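Long-range contacts in transferrin (Manduca sexta, PDB 6WB6), which binds a single ferric ion per molecule together with carbonate and serves as a secreted iron-transport protein of the insect: residues Phe88-Val93 with Arg120-Lys125; Ala92-His97 with Cys266-Arg271. All blocks are in the same frame, centred on the assembly; numbering follows the deposited sequence.

Contact 1 of 2, residues Phe88-Val93 with Arg120-Lys125; sequences FRYEAV and RNVGYK. With FE (Fe (III) ion), chain E; CO3 (carbonate ion), chain G; CO3 (carbonate ion), chain F.
Val122 overlaps the ring of Tyr90 with its CG1 methyl, which lies 3.4 Å from Tyr90 CE1. Val122 CG1 also presses on Ala92 CB at 3.5 Å, tighter than usual for two carbons. It stands anti to its own carbonyl carbon (chi1 -52°), which aims it at the strand, while CG2 rests against the chain G carbonate. Tyr90 OH binds the iron(III) ion at 2.2 Å; Tyr204 and two oxygens from each carbonate complete the coordination. Backbone N-H groups at the helix start grip the anions: Val122 N donates to O3 of the chain G carbonate at 3.0 Å, almost straight at 175°, and Gly123 N to its O2. Asn121 N and side-chain ND2 both donate to O3 of the chain F carbonate; OD1 hydrogen-bonds Tyr338 OH, which helps keep the amide turned this way. Arg120, the N-cap residue, turns its chain at chi3 and brings NE to O1 of the chain G carbonate at 2.7 Å, in the guanidinium plane. A leucine in place of Arg120 would probably leave carbonate O1 with the iron but without its guanidinium donor, and the anion less firmly held. An iron-chelating anion held by an arginine and a helix N terminus is the transferrin anion site. Strand 90-97 runs past the N-terminal end of helix 121-131; the axes of residues 90-93 and 121-125 make 46°. Alongside, strand 269-271 carries Arg271, which hydrogen-bonds Tyr90 OH.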
loop_
_atom_site.group_PDB
_atom_site.type_symbol
_atom_site.label_atom_id
_atom_site.label_comp_id
_atom_site.label_asym_id
_atom_site.label_seq_id
_atom_site.Cartn_x
_atom_site.Cartn_y
_atom_site.Cartn_z
ATOM N N PHE A 88 23.234 16.316 3.139
ATOM C CA PHE A 88 21.922 15.709 3.289
ATOM C C PHE A 88 20.963 16.237 2.232
ATOM O O PHE A 88 21.085 17.376 1.753
ATOM C CB PHE A 88 21.311 16.004 4.685
ATOM C CG PHE A 88 22.241 15.724 5.829
ATOM C CD1 PHE A 88 22.667 14.441 6.085
ATOM C CD2 PHE A 88 22.672 16.748 6.663
ATOM C CE1 PHE A 88 23.521 14.181 7.141
ATOM C CE2 PHE A 88 23.518 16.486 7.718
ATOM C CZ PHE A 88 23.953 15.203 7.954
ATOM N N ARG A 89 20.003 15.387 1.868
ATOM C CA ARG A 89 18.947 15.812 0.970
ATOM C C ARG A 89 18.254 17.061 1.503
ATOM O O ARG A 89 17.962 18.004 0.751
ATOM C CB ARG A 89 17.937 14.691 0.785
ATOM C CG ARG A 89 16.855 15.048 -0.236
ATOM C CD ARG A 89 16.042 13.858 -0.481
ATOM N NE ARG A 89 14.828 14.102 -1.244
ATOM C CZ ARG A 89 14.101 13.126 -1.765
ATOM N NH1 ARG A 89 14.484 11.868 -1.568
ATOM N NH2 ARG A 89 12.986 13.395 -2.443
ATOM N N TYR A 90 17.910 17.066 2.781
ATOM C CA TYR A 90 17.288 18.268 3.403
ATOM C C TYR A 90 17.312 18.167 4.910
ATOM O O TYR A 90 17.146 17.142 5.436
ATOM C CB TYR A 90 15.865 18.648 2.987
ATOM C CG TYR A 90 14.810 17.585 2.928
ATOM C CD1 TYR A 90 14.242 17.106 4.085
ATOM C CD2 TYR A 90 14.320 17.132 1.721
ATOM C CE1 TYR A 90 13.241 16.169 4.054
ATOM C CE2 TYR A 90 13.315 16.202 1.666
ATOM C CZ TYR A 90 12.794 15.711 2.840
ATOM O OH TYR A 90 11.826 14.813 2.818
ATOM N N GLU A 91 17.572 19.292 5.511
ATOM C CA GLU A 91 17.588 19.423 6.951
ATOM C C GLU A 91 16.230 19.883 7.441
ATOM O O GLU A 91 15.617 20.787 6.858
ATOM C CB GLU A 91 18.651 20.421 7.384
ATOM C CG GLU A 91 20.050 19.994 6.983
ATOM C CD GLU A 91 20.973 21.174 6.982
ATOM O OE1 GLU A 91 20.888 21.965 6.018
ATOM O OE2 GLU A 91 21.721 21.345 7.970
ATOM N N ALA A 92 15.781 19.250 8.522
ATOM C CA ALA A 92 14.510 19.556 9.150
ATOM C C ALA A 92 14.734 20.693 10.123
ATOM O O ALA A 92 15.708 20.694 10.872
ATOM C CB ALA A 92 13.948 18.330 9.887
ATOM N N VAL A 93 13.837 21.669 10.107
ATOM C CA VAL A 93 13.991 22.820 10.972
ATOM C C VAL A 93 12.663 23.116 11.631
ATOM O O VAL A 93 11.600 22.678 11.182
ATOM C CB VAL A 93 14.535 24.072 10.218
ATOM C CG1 VAL A 93 15.965 23.802 9.753
ATOM C CG2 VAL A 93 13.678 24.462 9.099
ATOM N N ARG A 120 5.221 12.761 6.501
ATOM C CA ARG A 120 6.367 13.353 5.830
ATOM C C ARG A 120 7.509 13.548 6.817
ATOM O O ARG A 120 7.328 13.476 8.034
ATOM C CB ARG A 120 5.959 14.671 5.177
ATOM C CG ARG A 120 4.965 14.472 4.034
ATOM C CD ARG A 120 4.401 15.786 3.426
ATOM N NE ARG A 120 5.420 16.642 2.833
ATOM C CZ ARG A 120 5.167 17.616 1.952
ATOM N NH1 ARG A 120 3.912 17.845 1.554
ATOM N NH2 ARG A 120 6.171 18.370 1.471
ATOM N N ASN A 121 8.710 13.777 6.281
ATOM C CA ASN A 121 9.893 13.763 7.139
ATOM C C ASN A 121 10.039 14.969 8.063
ATOM O O ASN A 121 10.043 14.802 9.285
ATOM C CB ASN A 121 11.151 13.635 6.294
ATOM C CG ASN A 121 11.401 12.202 5.869
ATOM O OD1 ASN A 121 11.899 11.391 6.651
ATOM N ND2 ASN A 121 11.013 11.881 4.654
ATOM N N VAL A 122 10.232 16.172 7.512
ATOM C CA VAL A 122 10.547 17.297 8.389
ATOM C C VAL A 122 9.298 17.754 9.115
ATOM O O VAL A 122 9.374 18.275 10.239
ATOM C CB VAL A 122 11.183 18.479 7.621
ATOM C CG1 VAL A 122 12.365 18.000 6.801
ATOM C CG2 VAL A 122 10.144 19.209 6.721
ATOM N N GLY A 123 8.146 17.565 8.502
ATOM C CA GLY A 123 6.929 18.092 9.081
ATOM C C GLY A 123 6.155 17.131 9.942
ATOM O O GLY A 123 5.129 17.521 10.504
ATOM N N TYR A 124 6.607 15.888 10.086
ATOM C CA TYR A 124 5.837 14.928 10.870
ATOM C C TYR A 124 6.671 13.847 11.559
ATOM O O TYR A 124 6.694 13.778 12.798
ATOM C CB TYR A 124 4.802 14.293 9.962
ATOM C CG TYR A 124 3.777 13.478 10.650
ATOM C CD1 TYR A 124 2.594 14.051 11.106
ATOM C CD2 TYR A 124 3.964 12.119 10.836
ATOM C CE1 TYR A 124 1.618 13.279 11.727
ATOM C CE2 TYR A 124 2.998 11.334 11.469
ATOM C CZ TYR A 124 1.833 11.908 11.908
ATOM O OH TYR A 124 0.881 11.105 12.523
ATOM N N LYS A 125 7.334 12.994 10.771
ATOM C CA LYS A 125 8.100 11.887 11.324
ATOM C C LYS A 125 9.242 12.370 12.188
ATOM O O LYS A 125 9.481 11.823 13.260
ATOM C CB LYS A 125 8.641 11.000 10.204
ATOM C CG LYS A 125 7.551 10.471 9.276
ATOM C CD LYS A 125 8.039 9.389 8.351
ATOM C CE LYS A 125 8.910 9.941 7.230
ATOM N NZ LYS A 125 9.477 8.818 6.387
HETATM FE FE FE E . 9.827 15.676 2.699
HETATM C C CO3 G . 8.687 16.628 4.455
HETATM O O1 CO3 G . 8.022 16.570 3.341
HETATM O O2 CO3 G . 8.019 16.931 5.508
HETATM O O3 CO3 G . 9.958 16.385 4.559
HETATM C C CO3 F . 8.481 13.599 2.100
HETATM O O1 CO3 F . 7.873 12.477 1.863
HETATM O O2 CO3 F . 8.623 14.542 1.142
HETATM O O3 CO3 F . 8.947 13.736 3.322
HETATM O O HOH W 1 11.283 20.046 11.808
#

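Contact 2 of 2, residues Ala92-His97 with Cys266-Arg271; sequences AVIVVH and CSWAAR. With NAG (2-acetamido-2-deoxy-beta-D-glucopyranose), chain C.
Two direct hydrogen bonds join Ala92 to the segment 266-271. Ala92 N donates to Ala269 O at 2.8 Å. Ser267 OG donates to Ala92 O at 2.6 Å, tilted 21° from that carbonyl's plane; with OG anti to the serine's own N (chi1 167°), the hydroxyl is held beside the strand backbone. Both backbone polar groups of Ala92 are therefore engaged from the same short segment.

Apolar contact centres on Trp268. Ile94 lays CD1 over one face of the indole, 3.4 Å from the centroid of the six-membered ring and 14° off its normal, a CH-pi contact. Ile94 CG1 follows along the same ring, 3.5 Å from Trp268 CZ2, and the two side chains cross at about a right angle. Ala92 CB sits by the pyrrole end, 3.9 Å from Trp268 NE1.

Water completes the join. One molecule lies at the indole edge in its plane, accepting from Trp268 NE1 at 3.0 Å and donating to Val93 O; another accepts from Ile94 N and reaches Cys266 O.

The short strand 269-271 runs antiparallel beside strand 90-97 in a mixed sheet, and Ser267, Trp268 and Ala269 lie next to a protein-linked glycan. Cys266 is tied by a disulfide to Cys253, just past strand 249-252, another antiparallel neighbour of strand 90-97. Trp268 packs between this sheet and helix 121-131, touching Phe220 of strand 218-222 as well as Ile126 and Met130 of the helix.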
loop_
_atom_site.group_PDB
_atom_site.type_symbol
_atom_site.label_atom_id
_atom_site.label_comp_id
_atom_site.label_asym_id
_atom_site.label_seq_id
_atom_site.Cartn_x
_atom_site.Cartn_y
_atom_site.Cartn_z
ATOM N N ALA A 92 15.781 19.250 8.522
ATOM C CA ALA A 92 14.510 19.556 9.150
ATOM C C ALA A 92 14.734 20.693 10.123
ATOM O O ALA A 92 15.708 20.694 10.872
ATOM C CB ALA A 92 13.948 18.330 9.887
ATOM N N VAL A 93 13.837 21.669 10.107
ATOM C CA VAL A 93 13.991 22.820 10.972
ATOM C C VAL A 93 12.663 23.116 11.631
ATOM O O VAL A 93 11.600 22.678 11.182
ATOM C CB VAL A 93 14.535 24.072 10.218
ATOM C CG1 VAL A 93 15.965 23.802 9.753
ATOM C CG2 VAL A 93 13.678 24.462 9.099
ATOM N N ILE A 94 12.760 23.876 12.718
ATOM C CA ILE A 94 11.634 24.423 13.465
ATOM C C ILE A 94 11.693 25.940 13.294
ATOM O O ILE A 94 12.721 26.557 13.595
ATOM C CB ILE A 94 11.715 24.062 14.954
ATOM C CG1 ILE A 94 11.970 22.562 15.174
ATOM C CG2 ILE A 94 10.425 24.503 15.657
ATOM C CD1 ILE A 94 12.257 22.224 16.603
ATOM N N VAL A 95 10.614 26.549 12.805
ATOM C CA VAL A 95 10.608 27.982 12.500
ATOM C C VAL A 95 9.514 28.656 13.328
ATOM O O VAL A 95 8.356 28.229 13.308
ATOM C CB VAL A 95 10.426 28.253 10.995
ATOM C CG1 VAL A 95 10.431 29.771 10.707
ATOM C CG2 VAL A 95 11.536 27.527 10.130
ATOM N N VAL A 96 9.890 29.722 14.038
ATOM C CA VAL A 96 9.010 30.467 14.928
ATOM C C VAL A 96 9.120 31.958 14.616
ATOM O O VAL A 96 10.041 32.406 13.932
ATOM C CB VAL A 96 9.350 30.219 16.409
ATOM C CG1 VAL A 96 9.093 28.795 16.773
ATOM C CG2 VAL A 96 10.808 30.580 16.682
ATOM N N HIS A 97 8.159 32.728 15.140
ATOM C CA HIS A 97 8.258 34.181 15.124
ATOM C C HIS A 97 9.340 34.595 16.099
ATOM O O HIS A 97 9.499 33.972 17.147
ATOM C CB HIS A 97 6.927 34.827 15.516
ATOM C CG HIS A 97 5.833 34.618 14.516
ATOM N ND1 HIS A 97 4.986 33.531 14.551
ATOM C CD2 HIS A 97 5.443 35.363 13.455
ATOM C CE1 HIS A 97 4.128 33.611 13.549
ATOM N NE2 HIS A 97 4.386 34.712 12.867
ATOM N N CYS A 266 20.094 25.614 12.596
ATOM C CA CYS A 266 20.160 24.530 13.562
ATOM C C CYS A 266 19.023 23.576 13.254
ATOM O O CYS A 266 17.870 24.009 13.100
ATOM C CB CYS A 266 20.030 25.047 14.987
ATOM S SG CYS A 266 18.572 26.068 15.237
ATOM N N SER A 267 19.350 22.287 13.187
ATOM C CA SER A 267 18.469 21.260 12.644
ATOM C C SER A 267 18.611 20.012 13.490
ATOM O O SER A 267 19.724 19.575 13.762
ATOM C CB SER A 267 18.815 20.958 11.179
ATOM O OG SER A 267 18.175 19.771 10.724
ATOM N N TRP A 268 17.489 19.451 13.929
ATOM C CA TRP A 268 17.563 18.266 14.773
ATOM C C TRP A 268 17.724 16.969 13.985
ATOM O O TRP A 268 18.152 15.960 14.559
ATOM C CB TRP A 268 16.334 18.155 15.691
ATOM C CG TRP A 268 14.975 18.465 15.125
ATOM C CD1 TRP A 268 14.633 18.675 13.817
ATOM C CD2 TRP A 268 13.763 18.609 15.882
ATOM N NE1 TRP A 268 13.290 18.938 13.719
ATOM C CE2 TRP A 268 12.735 18.903 14.973
ATOM C CE3 TRP A 268 13.455 18.515 17.243
ATOM C CZ2 TRP A 268 11.422 19.099 15.376
ATOM C CZ3 TRP A 268 12.160 18.708 17.639
ATOM C CH2 TRP A 268 11.152 19.002 16.706
ATOM N N ALA A 269 17.387 16.960 12.700
ATOM C CA ALA A 269 17.632 15.791 11.870
ATOM C C ALA A 269 17.558 16.198 10.415
ATOM O O ALA A 269 16.989 17.240 10.070
ATOM C CB ALA A 269 16.630 14.675 12.164
ATOM N N ALA A 270 18.110 15.332 9.553
ATOM C CA ALA A 270 18.078 15.545 8.118
ATOM C C ALA A 270 17.613 14.278 7.417
ATOM O O ALA A 270 17.818 13.175 7.898
ATOM C CB ALA A 270 19.455 15.940 7.585
ATOM N N ARG A 271 16.964 14.443 6.289
ATOM C CA ARG A 271 16.752 13.310 5.408
ATOM C C ARG A 271 18.015 13.084 4.584
ATOM O O ARG A 271 18.450 14.000 3.866
ATOM C CB ARG A 271 15.565 13.542 4.513
ATOM C CG ARG A 271 15.196 12.351 3.699
ATOM C CD ARG A 271 13.975 12.685 2.939
ATOM N NE ARG A 271 13.458 11.545 2.208
ATOM C CZ ARG A 271 12.401 11.615 1.414
ATOM N NH1 ARG A 271 11.741 12.764 1.270
ATOM N NH2 ARG A 271 12.010 10.544 0.769
HETATM C C1 NAG C . 21.559 15.195 15.675
HETATM C C2 NAG C . 21.928 16.567 15.143
HETATM C C3 NAG C . 22.790 17.405 16.094
HETATM C C4 NAG C . 22.349 17.298 17.558
HETATM C C5 NAG C . 21.904 15.886 17.933
HETATM C C6 NAG C . 21.133 15.921 19.232
HETATM C C7 NAG C . 21.986 16.511 12.683
HETATM C C8 NAG C . 22.923 16.455 11.517
HETATM N N2 NAG C . 22.593 16.406 13.865
HETATM O O3 NAG C . 22.673 18.765 15.648
HETATM O O4 NAG C . 23.423 17.557 18.472
HETATM O O5 NAG C . 21.018 15.306 16.978
HETATM O O6 NAG C . 20.048 16.815 19.015
HETATM O O7 NAG C . 20.780 16.657 12.538
HETATM O O HOH W 1 11.283 20.046 11.808
HETATM O O HOH W 2 15.396 24.320 13.843
#

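In the fold
From the N terminus, the chain enters strand 90-97, the segment from which both contacts start. Contact 1 closes the shorter loop, bringing residues 120-125 back to the strand after 26 intervening residues that include strand 112-114. Contact 2 closes a far longer one: 168 residues, taking in helix 121-131, strand 218-222 and strand 249-252, pass before 266-271 returns beside the same strand. The return of contact 1 thus falls within the excursion of contact 2, and the two overlap at Ala92 and Val93. Their centres lie 8 Å apart, and one water serves both. Helix 121-131 and strand 269-271, from distant parts of the chain, meet on one strand of the first transferrin-like half.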